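Local coordinates for betaine aldehyde dehydrogenase (PDB 4QTO), which catalyses the NAD-dependent oxidation of betaine aldehyde to glycine betaine, at residues E365-V370 against S407-Q412; I340-G345 against F396-I401; P285-D290 against E423-E428. All blocks are in the same frame, centred on the assembly; numbering follows the deposited sequence.

Contact 1: E365-V370 against S407-Q412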
ATOM      1  N   GLU A 365      28.708  34.847 -15.352  1.00 19.91           N
ATOM      2  CA  GLU A 365      29.076  36.221 -15.700  1.00 23.66           C
ATOM      3  C   GLU A 365      28.219  36.798 -16.808  1.00 23.10           C
ATOM      4  O   GLU A 365      27.795  37.985 -16.748  1.00 22.60           O
ATOM      5  CB  GLU A 365      30.549  36.308 -16.120  1.00 28.12           C
ATOM      6  CG  GLU A 365      31.430  36.120 -14.920  1.00 33.09           C
ATOM      7  CD  GLU A 365      32.918  36.091 -15.221  1.00 40.78           C
ATOM      8  OE1 GLU A 365      33.362  35.557 -16.269  1.00 39.82           O
ATOM      9  OE2 GLU A 365      33.646  36.528 -14.315  1.00 45.34           O
ATOM     10  N   SER A 366      27.939  35.995 -17.823  1.00 20.99           N
ATOM     11  CA  SER A 366      27.119  36.467 -18.921  1.00 22.75           C
ATOM     12  C   SER A 366      25.716  36.838 -18.446  1.00 22.32           C
ATOM     13  O   SER A 366      25.065  37.712 -19.009  1.00 22.66           O
ATOM     14  CB  SER A 366      27.048  35.429 -20.053  1.00 23.82           C
ATOM     15  OG  SER A 366      26.267  34.310 -19.679  1.00 28.34           O
ATOM     16  N   TYR A 367      25.211  36.136 -17.424  1.00 21.50           N
ATOM     17  CA  TYR A 367      23.890  36.455 -16.896  1.00 20.49           C
ATOM     18  C   TYR A 367      23.830  37.827 -16.229  1.00 19.69           C
ATOM     19  O   TYR A 367      22.767  38.448 -16.187  1.00 18.13           O
ATOM     20  CB  TYR A 367      23.377  35.351 -15.969  1.00 19.99           C
ATOM     21  CG  TYR A 367      22.608  34.306 -16.696  1.00 21.48           C
ATOM     22  CD1 TYR A 367      21.335  34.595 -17.214  1.00 22.07           C
ATOM     23  CD2 TYR A 367      23.087  33.000 -16.830  1.00 23.92           C
ATOM     24  CE1 TYR A 367      20.579  33.638 -17.868  1.00 24.66           C
ATOM     25  CE2 TYR A 367      22.336  32.033 -17.490  1.00 26.46           C
ATOM     26  CZ  TYR A 367      21.086  32.350 -18.003  1.00 26.31           C
ATOM     27  OH  TYR A 367      20.350  31.370 -18.662  1.00 27.02           O
ATOM     28  N   MET A 368      24.948  38.282 -15.689  1.00 19.62           N
ATOM     29  CA  MET A 368      24.968  39.588 -15.041  1.00 20.61           C
ATOM     30  C   MET A 368      24.683  40.681 -16.084  1.00 23.39           C
ATOM     31  O   MET A 368      23.929  41.606 -15.830  1.00 21.90           O
ATOM     32  CB  MET A 368      26.292  39.828 -14.338  1.00 21.39           C
ATOM     33  CG  MET A 368      26.658  38.829 -13.240  1.00 21.56           C
ATOM     34  SD  MET A 368      25.463  38.715 -11.908  1.00 21.24           S
ATOM     35  CE  MET A 368      24.438  37.385 -12.489  1.00 19.85           C
ATOM     36  N   ASP A 369      25.275  40.530 -17.255  1.00 25.47           N
ATOM     37  CA  ASP A 369      25.063  41.442 -18.365  1.00 29.08           C
ATOM     38  C   ASP A 369      23.596  41.428 -18.787  1.00 24.98           C
ATOM     39  O   ASP A 369      22.995  42.475 -19.024  1.00 26.06           O
ATOM     40  CB  ASP A 369      25.955  41.036 -19.564  1.00 36.76           C
ATOM     41  CG  ASP A 369      27.451  41.191 -19.279  1.00 45.98           C
ATOM     42  OD1 ASP A 369      27.800  42.036 -18.415  1.00 51.39           O
ATOM     43  OD2 ASP A 369      28.266  40.456 -19.926  1.00 41.91           O
ATOM     44  N   VAL A 370      23.025  40.232 -18.884  1.00 24.56           N
ATOM     45  CA  VAL A 370      21.622  40.089 -19.258  1.00 21.00           C
ATOM     46  C   VAL A 370      20.713  40.786 -18.254  1.00 19.94           C
ATOM     47  O   VAL A 370      19.825  41.524 -18.635  1.00 18.87           O
ATOM     48  CB  VAL A 370      21.225  38.603 -19.388  1.00 22.12           C
ATOM     49  CG1 VAL A 370      19.722  38.448 -19.545  1.00 22.30           C
ATOM     50  CG2 VAL A 370      21.957  37.974 -20.555  1.00 25.32           C
ATOM     51  N   SER A 407       8.896  38.920 -16.052  1.00 19.35           N
ATOM     52  CA  SER A 407       9.123  38.909 -17.494  1.00 21.35           C
ATOM     53  C   SER A 407      10.595  38.765 -17.875  1.00 22.58           C
ATOM     54  O   SER A 407      10.919  38.463 -19.033  1.00 23.37           O
ATOM     55  CB  SER A 407       8.608  40.222 -18.121  1.00 24.88           C
ATOM     56  OG  SER A 407       9.424  41.327 -17.773  1.00 25.49           O
ATOM     57  N   MET A 408      11.492  38.984 -16.922  1.00 19.98           N
ATOM     58  CA  MET A 408      12.926  38.972 -17.214  1.00 19.05           C
ATOM     59  C   MET A 408      13.588  37.620 -17.342  1.00 20.89           C
ATOM     60  O   MET A 408      13.259  36.690 -16.613  1.00 18.71           O
ATOM     61  CB  MET A 408      13.665  39.739 -16.124  1.00 19.55           C
ATOM     62  CG  MET A 408      13.292  41.198 -16.014  1.00 20.62           C
ATOM     63  SD  MET A 408      14.168  41.960 -14.637  1.00 21.94           S
ATOM     64  CE  MET A 408      13.655  43.677 -14.882  1.00 24.75           C
ATOM     65  N   ARG A 409      14.572  37.523 -18.237  1.00 21.79           N
ATOM     66  CA  ARG A 409      15.344  36.288 -18.356  1.00 21.09           C
ATOM     67  C   ARG A 409      16.063  35.891 -17.062  1.00 18.65           C
ATOM     68  O   ARG A 409      16.165  34.702 -16.744  1.00 18.70           O
ATOM     69  CB  ARG A 409      16.401  36.409 -19.466  1.00 22.85           C
ATOM     70  CG  ARG A 409      15.848  36.527 -20.871  1.00 24.71           C
ATOM     71  CD  ARG A 409      16.995  36.508 -21.887  1.00 24.95           C
ATOM     72  NE  ARG A 409      17.783  35.289 -21.773  1.00 24.06           N
ATOM     73  CZ  ARG A 409      19.022  35.114 -22.213  1.00 25.28           C
ATOM     74  NH1 ARG A 409      19.686  36.095 -22.819  1.00 29.89           N
ATOM     75  NH2 ARG A 409      19.620  33.949 -22.012  1.00 26.24           N
ATOM     76  N   ILE A 410      16.554  36.883 -16.316  0.50 15.88           N
ATOM     77  CA  ILE A 410      17.299  36.598 -15.080  0.50 14.53           C
ATOM     78  C   ILE A 410      16.386  35.933 -14.051  0.50 15.35           C
ATOM     79  O   ILE A 410      16.874  35.199 -13.204  0.50 14.82           O
ATOM     80  CB  ILE A 410      18.016  37.854 -14.524  0.50 14.20           C
ATOM     81  CG1 ILE A 410      19.026  37.520 -13.400  0.50 12.83           C
ATOM     82  CG2 ILE A 410      17.022  38.911 -14.047  0.50 13.79           C
ATOM     83  CD1 ILE A 410      20.264  36.780 -13.831  0.50 12.61           C
ATOM     84  N   VAL A 411      15.086  36.196 -14.132  1.00 16.75           N
ATOM     85  CA  VAL A 411      14.118  35.598 -13.205  1.00 17.14           C
ATOM     86  C   VAL A 411      13.667  34.257 -13.745  1.00 18.45           C
ATOM     87  O   VAL A 411      13.532  33.304 -12.976  1.00 21.02           O
ATOM     88  CB  VAL A 411      12.904  36.523 -12.959  1.00 17.09           C
ATOM     89  CG1 VAL A 411      11.816  35.782 -12.181  1.00 16.61           C
ATOM     90  CG2 VAL A 411      13.353  37.764 -12.215  1.00 18.19           C
ATOM     91  N   GLN A 412      13.455  34.146 -15.058  1.00 18.23           N
ATOM     92  CA  GLN A 412      12.947  32.907 -15.635  1.00 21.19           C
ATOM     93  C   GLN A 412      13.961  31.783 -15.811  1.00 23.35           C
ATOM     94  O   GLN A 412      13.612  30.613 -15.665  1.00 24.96           O
ATOM     95  CB  GLN A 412      12.297  33.195 -16.972  1.00 20.04           C
ATOM     96  CG  GLN A 412      11.007  33.990 -16.869  1.00 20.17           C
ATOM     97  CD  GLN A 412       9.903  33.213 -16.180  1.00 20.15           C
ATOM     98  OE1 GLN A 412       9.709  32.023 -16.472  1.00 18.51           O
ATOM     99  NE2 GLN A 412       9.151  33.870 -15.302  1.00 19.66           N
TER
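Val-370 and Arg-409 cross at about a right angle. Val-370 CG1, placed anti to the backbone N (chi1 170°), comes within 3.9 Å of Arg-409 CB, whereas Val-370 CG2 lies 3.7 Å from Arg-409 NH1. The arginine thus lays both the root and the guanidinium end of its chain, bent at chi3 (58°), against the two valine methyls. Beside them, in one of the two conformers of Ile-410, CD1 slips alongside Tyr-367. It lies 3.8 Å from Tyr-367 O and 4.0 Å from Tyr-367 CB, and Met-368 CE closes on the same Ile-410 methyl more loosely, at 4.4 Å; these distances hold for that conformer alone and are less certain.

Helix 358-373 here packs beside the short helix 409-412, both lying by strands 399-402 and 419-425 of the alpha/beta catalytic domain of the aldehyde dehydrogenase fold; Met-368 touches both strands, as does Ile-410.

Polar groups of the second shell fix the positions. Glu-413 uses one carboxylate oxygen to hydrogen-bond Tyr-367 OH and the other for a salt bridge to Arg-409 NE, tying the tyrosine and arginine ends together across the two helices. Glu-374, just past the longer helix, takes the backbone N-H groups of Arg-409 and Ile-410 on its two oxygens. On the exposed side, Arg-409 NH1 hydrogen-bonds a triethylene glycol molecule, probably from the crystallisation liquor.

Contact 2: I340-G345 against F396-I401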
ATOM      1  N   ILE A 340      29.718  37.164   3.749  1.00 17.52           N
ATOM      2  CA  ILE A 340      29.962  35.767   3.417  1.00 15.96           C
ATOM      3  C   ILE A 340      31.445  35.525   3.169  1.00 15.85           C
ATOM      4  O   ILE A 340      32.076  36.261   2.407  1.00 16.62           O
ATOM      5  CB  ILE A 340      29.128  35.308   2.199  1.00 15.35           C
ATOM      6  CG1 ILE A 340      27.618  35.331   2.547  1.00 15.33           C
ATOM      7  CG2 ILE A 340      29.544  33.925   1.742  1.00 15.08           C
ATOM      8  CD1 ILE A 340      26.713  34.960   1.398  1.00 14.17           C
ATOM      9  N   LYS A 341      31.994  34.512   3.834  1.00 16.38           N
ATOM     10  CA  LYS A 341      33.405  34.201   3.745  1.00 17.99           C
ATOM     11  C   LYS A 341      33.734  33.229   2.612  1.00 18.17           C
ATOM     12  O   LYS A 341      33.342  32.055   2.663  1.00 17.29           O
ATOM     13  CB  LYS A 341      33.882  33.629   5.085  1.00 20.26           C
ATOM     14  CG  LYS A 341      33.836  34.630   6.237  1.00 23.69           C
ATOM     15  CD  LYS A 341      34.503  34.058   7.495  1.00 30.25           C
ATOM     16  CE  LYS A 341      34.872  35.135   8.506  1.00 38.04           C
ATOM     17  NZ  LYS A 341      33.697  35.926   8.937  1.00 45.09           N
ATOM     18  N   LEU A 342      34.447  33.715   1.606  1.00 17.28           N
ATOM     19  CA  LEU A 342      34.888  32.893   0.476  1.00 17.88           C
ATOM     20  C   LEU A 342      36.269  32.329   0.725  1.00 17.35           C
ATOM     21  O   LEU A 342      37.128  32.997   1.304  1.00 18.33           O
ATOM     22  CB  LEU A 342      34.913  33.715  -0.824  1.00 18.53           C
ATOM     23  CG  LEU A 342      33.614  33.747  -1.661  1.00 23.35           C
ATOM     24  CD1 LEU A 342      32.370  34.047  -0.862  1.00 21.85           C
ATOM     25  CD2 LEU A 342      33.782  34.740  -2.817  1.00 24.90           C
ATOM     26  N   GLY A 343      36.500  31.114   0.246  1.00 16.29           N
ATOM     27  CA  GLY A 343      37.816  30.521   0.386  1.00 17.44           C
ATOM     28  C   GLY A 343      37.879  29.046   0.022  1.00 17.39           C
ATOM     29  O   GLY A 343      37.008  28.515  -0.643  1.00 16.76           O
ATOM     30  N   ASN A 344      38.970  28.422   0.455  1.00 17.54           N
ATOM     31  CA  ASN A 344      39.238  27.012   0.213  1.00 17.47           C
ATOM     32  C   ASN A 344      38.258  26.176   1.024  1.00 16.74           C
ATOM     33  O   ASN A 344      38.104  26.384   2.225  1.00 16.99           O
ATOM     34  CB  ASN A 344      40.673  26.731   0.678  1.00 18.10           C
ATOM     35  CG  ASN A 344      41.194  25.345   0.302  1.00 18.66           C
ATOM     36  OD1 ASN A 344      40.450  24.427  -0.012  1.00 17.50           O
ATOM     37  ND2 ASN A 344      42.517  25.199   0.384  1.00 19.76           N
ATOM     38  N   GLY A 345      37.606  25.208   0.378  1.00 15.84           N
ATOM     39  CA  GLY A 345      36.692  24.323   1.080  1.00 15.12           C
ATOM     40  C   GLY A 345      37.330  23.523   2.211  1.00 16.61           C
ATOM     41  O   GLY A 345      36.634  23.063   3.123  1.00 16.61           O
ATOM     42  N   PHE A 396      33.293  33.439  -7.621  1.00 15.81           N
ATOM     43  CA  PHE A 396      32.330  34.421  -8.087  1.00 16.43           C
ATOM     44  C   PHE A 396      31.614  34.922  -6.827  1.00 16.02           C
ATOM     45  O   PHE A 396      31.228  34.121  -5.983  1.00 15.18           O
ATOM     46  CB  PHE A 396      31.365  33.861  -9.113  1.00 17.20           C
ATOM     47  CG  PHE A 396      30.596  34.937  -9.828  1.00 17.61           C
ATOM     48  CD1 PHE A 396      31.144  35.554 -10.942  1.00 19.40           C
ATOM     49  CD2 PHE A 396      29.378  35.338  -9.378  1.00 17.39           C
ATOM     50  CE1 PHE A 396      30.474  36.580 -11.585  1.00 19.86           C
ATOM     51  CE2 PHE A 396      28.695  36.350 -10.026  1.00 18.26           C
ATOM     52  CZ  PHE A 396      29.238  36.970 -11.112  1.00 19.09           C
ATOM     53  N   GLU A 397      31.493  36.243  -6.699  1.00 16.41           N
ATOM     54  CA  GLU A 397      30.927  36.805  -5.492  1.00 16.55           C
ATOM     55  C   GLU A 397      29.456  36.452  -5.297  1.00 15.56           C
ATOM     56  O   GLU A 397      28.705  36.396  -6.266  1.00 14.98           O
ATOM     57  CB  GLU A 397      31.033  38.310  -5.508  1.00 18.48           C
ATOM     58  CG  GLU A 397      32.455  38.843  -5.388  1.00 20.77           C
ATOM     59  CD  GLU A 397      32.534  40.361  -5.595  1.00 24.80           C
ATOM     60  OE1 GLU A 397      31.593  40.999  -6.161  1.00 22.77           O
ATOM     61  OE2 GLU A 397      33.604  40.908  -5.253  1.00 25.73           O
ATOM     62  N   PRO A 398      29.038  36.247  -4.036  1.00 16.05           N
ATOM     63  CA  PRO A 398      27.604  36.031  -3.807  1.00 15.17           C
ATOM     64  C   PRO A 398      26.887  37.305  -4.206  1.00 15.04           C
ATOM     65  O   PRO A 398      27.326  38.434  -3.875  1.00 15.57           O
ATOM     66  CB  PRO A 398      27.500  35.705  -2.324  1.00 16.06           C
ATOM     67  CG  PRO A 398      28.762  36.222  -1.730  1.00 16.83           C
ATOM     68  CD  PRO A 398      29.824  36.128  -2.806  1.00 16.62           C
ATOM     69  N   THR A 399      25.775  37.126  -4.911  1.00 13.96           N
ATOM     70  CA  THR A 399      25.119  38.226  -5.589  1.00 14.01           C
ATOM     71  C   THR A 399      23.631  38.304  -5.302  1.00 13.47           C
ATOM     72  O   THR A 399      22.955  37.263  -5.202  1.00 12.23           O
ATOM     73  CB  THR A 399      25.321  37.995  -7.107  1.00 14.23           C
ATOM     74  OG1 THR A 399      26.727  37.886  -7.399  1.00 15.20           O
ATOM     75  CG2 THR A 399      24.706  39.076  -7.958  1.00 14.86           C
ATOM     76  N   VAL A 400      23.115  39.529  -5.155  1.00 12.76           N
ATOM     77  CA  VAL A 400      21.678  39.760  -4.982  1.00 13.25           C
ATOM     78  C   VAL A 400      21.244  40.720  -6.107  1.00 13.77           C
ATOM     79  O   VAL A 400      21.847  41.785  -6.304  1.00 14.62           O
ATOM     80  CB  VAL A 400      21.320  40.419  -3.639  1.00 12.88           C
ATOM     81  CG1 VAL A 400      19.809  40.629  -3.534  1.00 13.03           C
ATOM     82  CG2 VAL A 400      21.834  39.579  -2.477  1.00 12.98           C
ATOM     83  N   ILE A 401      20.214  40.309  -6.843  1.00 13.23           N
ATOM     84  CA  ILE A 401      19.655  41.106  -7.930  1.00 14.17           C
ATOM     85  C   ILE A 401      18.261  41.583  -7.507  1.00 14.04           C
ATOM     86  O   ILE A 401      17.409  40.783  -7.144  1.00 14.13           O
ATOM     87  CB  ILE A 401      19.610  40.298  -9.242  1.00 15.16           C
ATOM     88  CG1 ILE A 401      21.047  39.883  -9.624  1.00 16.39           C
ATOM     89  CG2 ILE A 401      18.973  41.116 -10.351  1.00 15.79           C
ATOM     90  CD1 ILE A 401      21.181  39.064 -10.900  1.00 17.30           C
TER
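Pro-398 is met by two branched side chains from the loop 340-345, each at a different part of its ring. Ile-340 and the proline run past each other, pointing opposite ways: Ile-340 CD1 lies 3.9 Å from Pro-398 CB, and Ile-340 CB stands 4.1 Å from Pro-398 CG. With CG1 beside the backbone N and anti to the carbonyl carbon (chi1 -66°), Ile-340 lays its long branch along the proline. Leu-342 instead reaches straight for the ring, bringing CD1 to 3.8 Å from Pro-398 CD, while its other methyl, CD2, sits 4.1 Å from Phe-396 O. The loop following helix 323-337 is thereby packed against the residues leading into strand 399-402 of the catalytic-domain sheet.

At the entry to that strand, Thr-399 OG1 donates a 2.7 Å bond to Glu-397 O from above the carbonyl plane (40° out of it), and accepts from Gly-382 N. Tyr-306 of helix 294-306 also packs on Ile-340 and Pro-398, and Phe-518 of the second subunit touches Ile-340. Across the interface the side chains meet through methyl and ring carbons, so the fit rests on van der Waals packing; polar bonds placing the loop, such as Leu-342 O to Arg-387 NH2, run to other residues.

Contact 3: P285-D290 against E423-E428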
ATOM      1  N   PRO A 285      11.290  28.853  -5.900  1.00  9.15           N
ATOM      2  CA  PRO A 285      10.864  30.007  -5.131  1.00  9.10           C
ATOM      3  C   PRO A 285      11.080  29.884  -3.630  1.00  9.79           C
ATOM      4  O   PRO A 285      10.848  28.822  -3.058  1.00 10.48           O
ATOM      5  CB  PRO A 285       9.384  30.089  -5.459  1.00  9.43           C
ATOM      6  CG  PRO A 285       8.963  28.672  -5.643  1.00  9.33           C
ATOM      7  CD  PRO A 285      10.141  28.017  -6.306  1.00  9.29           C
ATOM      8  N   ASN A 286      11.428  31.005  -2.995  1.00  8.78           N
ATOM      9  CA  ASN A 286      11.553  31.092  -1.532  1.00  8.82           C
ATOM     10  C   ASN A 286      10.590  32.217  -1.171  1.00  9.46           C
ATOM     11  O   ASN A 286      10.889  33.404  -1.393  1.00  8.36           O
ATOM     12  CB  ASN A 286      12.985  31.387  -1.161  1.00  9.69           C
ATOM     13  CG  ASN A 286      13.207  31.357   0.325  1.00 11.64           C
ATOM     14  OD1 ASN A 286      12.242  31.265   1.096  1.00 12.07           O
ATOM     15  ND2 ASN A 286      14.461  31.431   0.742  1.00 12.48           N
ATOM     16  N   ILE A 287       9.402  31.866  -0.692  1.00  8.52           N
ATOM     17  CA  ILE A 287       8.327  32.809  -0.459  1.00  9.28           C
ATOM     18  C   ILE A 287       8.310  33.238   1.015  1.00  9.22           C
ATOM     19  O   ILE A 287       8.107  32.411   1.907  1.00  9.94           O
ATOM     20  CB  ILE A 287       6.975  32.162  -0.817  1.00  9.76           C
ATOM     21  CG1 ILE A 287       6.972  31.714  -2.282  1.00 10.96           C
ATOM     22  CG2 ILE A 287       5.825  33.099  -0.545  1.00 11.00           C
ATOM     23  CD1 ILE A 287       5.788  30.862  -2.664  1.00 11.87           C
ATOM     24  N   ILE A 288       8.475  34.532   1.237  1.00  9.13           N
ATOM     25  CA  ILE A 288       8.577  35.084   2.586  1.00  9.28           C
ATOM     26  C   ILE A 288       7.457  36.077   2.853  1.00  9.27           C
ATOM     27  O   ILE A 288       7.387  37.147   2.240  1.00  9.74           O
ATOM     28  CB  ILE A 288       9.950  35.733   2.756  1.00  9.90           C
ATOM     29  CG1 ILE A 288      11.087  34.743   2.429  1.00 11.00           C
ATOM     30  CG2 ILE A 288      10.094  36.330   4.148  1.00 10.04           C
ATOM     31  CD1 ILE A 288      12.437  35.401   2.343  1.00 11.19           C
ATOM     32  N   PHE A 289       6.553  35.704   3.743  1.00  9.25           N
ATOM     33  CA  PHE A 289       5.444  36.575   4.142  1.00  9.79           C
ATOM     34  C   PHE A 289       5.844  37.551   5.226  1.00 10.81           C
ATOM     35  O   PHE A 289       6.840  37.341   5.942  1.00 11.11           O
ATOM     36  CB  PHE A 289       4.275  35.732   4.618  1.00 10.13           C
ATOM     37  CG  PHE A 289       3.499  35.089   3.502  1.00 10.61           C
ATOM     38  CD1 PHE A 289       2.464  35.786   2.896  1.00 10.98           C
ATOM     39  CD2 PHE A 289       3.810  33.833   3.038  1.00 10.35           C
ATOM     40  CE1 PHE A 289       1.749  35.231   1.859  1.00 11.19           C
ATOM     41  CE2 PHE A 289       3.088  33.256   2.002  1.00 10.90           C
ATOM     42  CZ  PHE A 289       2.041  33.970   1.408  1.00 10.59           C
ATOM     43  N   ASP A 290       5.042  38.614   5.390  1.00 11.78           N
ATOM     44  CA  ASP A 290       5.341  39.628   6.401  1.00 13.42           C
ATOM     45  C   ASP A 290       5.189  39.117   7.832  1.00 13.48           C
ATOM     46  O   ASP A 290       5.634  39.780   8.755  1.00 14.88           O
ATOM     47  CB  ASP A 290       4.659  40.980   6.120  1.00 15.22           C
ATOM     48  CG  ASP A 290       3.180  40.976   6.234  1.00 19.36           C
ATOM     49  OD1 ASP A 290       2.603  40.079   6.902  1.00 18.66           O
ATOM     50  OD2 ASP A 290       2.569  41.940   5.671  1.00 19.83           O
ATOM     51  N   GLU A 423      11.836  39.571  -5.810  1.00 12.31           N
ATOM     52  CA  GLU A 423      10.616  40.153  -6.354  1.00 13.05           C
ATOM     53  C   GLU A 423       9.663  40.356  -5.210  1.00 13.53           C
ATOM     54  O   GLU A 423       9.644  39.543  -4.270  1.00 11.60           O
ATOM     55  CB  GLU A 423       9.908  39.201  -7.324  1.00 13.63           C
ATOM     56  CG  GLU A 423      10.568  39.035  -8.683  1.00 14.89           C
ATOM     57  CD  GLU A 423      10.094  37.753  -9.347  1.00 16.18           C
ATOM     58  OE1 GLU A 423       9.112  37.777 -10.110  1.00 17.23           O
ATOM     59  OE2 GLU A 423      10.636  36.692  -8.965  1.00 14.64           O
ATOM     60  N   GLY A 424       8.836  41.383  -5.307  1.00 12.06           N
ATOM     61  CA  GLY A 424       7.828  41.601  -4.284  1.00 12.77           C
ATOM     62  C   GLY A 424       6.473  41.040  -4.692  1.00 13.78           C
ATOM     63  O   GLY A 424       6.189  40.872  -5.894  1.00 15.19           O
ATOM     64  N   PHE A 425       5.630  40.743  -3.703  1.00 12.95           N
ATOM     65  CA  PHE A 425       4.246  40.333  -3.962  1.00 12.19           C
ATOM     66  C   PHE A 425       3.334  41.013  -2.943  1.00 13.17           C
ATOM     67  O   PHE A 425       3.740  41.280  -1.807  1.00 12.15           O
ATOM     68  CB  PHE A 425       4.040  38.835  -3.941  1.00 12.21           C
ATOM     69  CG  PHE A 425       4.250  38.189  -2.599  1.00 11.51           C
ATOM     70  CD1 PHE A 425       3.207  38.144  -1.674  1.00 11.50           C
ATOM     71  CD2 PHE A 425       5.466  37.620  -2.259  1.00 11.49           C
ATOM     72  CE1 PHE A 425       3.387  37.540  -0.439  1.00 10.79           C
ATOM     73  CE2 PHE A 425       5.643  37.002  -1.039  1.00 10.67           C
ATOM     74  CZ  PHE A 425       4.602  36.963  -0.130  1.00 10.19           C
ATOM     75  N   GLU A 426       2.091  41.272  -3.325  1.00 13.40           N
ATOM     76  CA  GLU A 426       1.183  41.979  -2.435  1.00 15.65           C
ATOM     77  C   GLU A 426       0.378  41.033  -1.550  1.00 16.48           C
ATOM     78  O   GLU A 426       0.240  41.253  -0.342  1.00 19.36           O
ATOM     79  CB  GLU A 426       0.240  42.857  -3.257  1.00 17.24           C
ATOM     80  CG  GLU A 426      -0.651  43.764  -2.453  1.00 21.17           C
ATOM     81  CD  GLU A 426       0.120  44.818  -1.647  1.00 25.28           C
ATOM     82  OE1 GLU A 426       1.239  45.234  -2.050  1.00 23.69           O
ATOM     83  OE2 GLU A 426      -0.442  45.238  -0.621  1.00 36.00           O
ATOM     84  N   THR A 427      -0.171  39.997  -2.165  1.00 15.85           N
ATOM     85  CA  THR A 427      -1.056  39.064  -1.524  1.00 15.47           C
ATOM     86  C   THR A 427      -0.606  37.608  -1.656  1.00 15.84           C
ATOM     87  O   THR A 427       0.216  37.258  -2.483  1.00 14.09           O
ATOM     88  CB  THR A 427      -2.448  39.124  -2.228  1.00 16.29           C
ATOM     89  OG1 THR A 427      -2.325  38.707  -3.602  1.00 15.10           O
ATOM     90  CG2 THR A 427      -3.062  40.545  -2.190  1.00 17.78           C
ATOM     91  N   GLU A 428      -1.229  36.759  -0.863  1.00 16.43           N
ATOM     92  CA  GLU A 428      -1.008  35.327  -0.949  1.00 15.08           C
ATOM     93  C   GLU A 428      -1.263  34.816  -2.387  1.00 14.34           C
ATOM     94  O   GLU A 428      -0.492  34.020  -2.929  1.00 13.65           O
ATOM     95  CB  GLU A 428      -1.956  34.710   0.061  1.00 17.62           C
ATOM     96  CG  GLU A 428      -2.018  33.241   0.118  1.00 19.04           C
ATOM     97  CD  GLU A 428      -3.082  32.767   1.123  1.00 17.95           C
ATOM     98  OE1 GLU A 428      -3.387  33.495   2.096  1.00 16.64           O
ATOM     99  OE2 GLU A 428      -3.549  31.627   0.937  1.00 18.93           O
TER
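Phe-425 and Phe-289 meet in a T-shaped (edge-to-face) stack at the C-terminal ends of two parallel strands of the catalytic-domain alpha/beta sheet. Strands 285-288 and 419-425 are not neighbours: strand 318-322 runs between them, and the aromatic pair spans its end, with Gln-322 touching both rings. The ring centroids are 5.2 Å apart and the planes stand at 74°. Phe-425 presents its edge, with CZ over one face of Phe-289 and offset toward the rim; the closest atoms are Phe-289 CE1 and Phe-425 CE1, at 3.6 Å. The bond from CA to CB of Phe-425 points toward 285-290, and a chi1 of 66° puts CG between the backbone N and the carbonyl carbon.

Aliphatic-aromatic packing adds to this. Ile-287 crosses Phe-425 at about a right angle, its CG2 lying 3.9 Å from Phe-425 CE2, and Ala-431 of helix 428-436 touches both side chains. That helix is the crossover helix of the beta-alpha-beta unit joining strands 419-425 and 443-447.

Polar groups work at its first turn. Thr-427 is the N-cap residue, with OG1 bonded to Glu-430 N, and Glu-428 forms a salt bridge to Arg-456 of helix 451-460. Where the helix starts, Glu-428 CA lies near the plane of the Phe-289 ring, at its edge, 3.9 Å from Phe-289 CE1.

In the fold
All three contacts belong to one seven-stranded sheet and its surroundings, but differ in depth. Contact 3 is the most buried, linking two strands across an intervening one through aromatic rings. Contacts 1 and 2 are partly buried: the first pairs two helices and carries a charged, solvent-side arginine, whereas the second is almost wholly apolar and has the second subunit beside it. The segments of these two touch, Phe-396 packing on Glu-365 and Met-368, and Ile-401 on Met-368 and Ile-410. Segments 407-412 and 423-428 also meet, Val-411 CG1 against Glu-423. Contacts 2 and 3 do not touch, though their strands 399-402 and 419-425 are neighbours in the sheet.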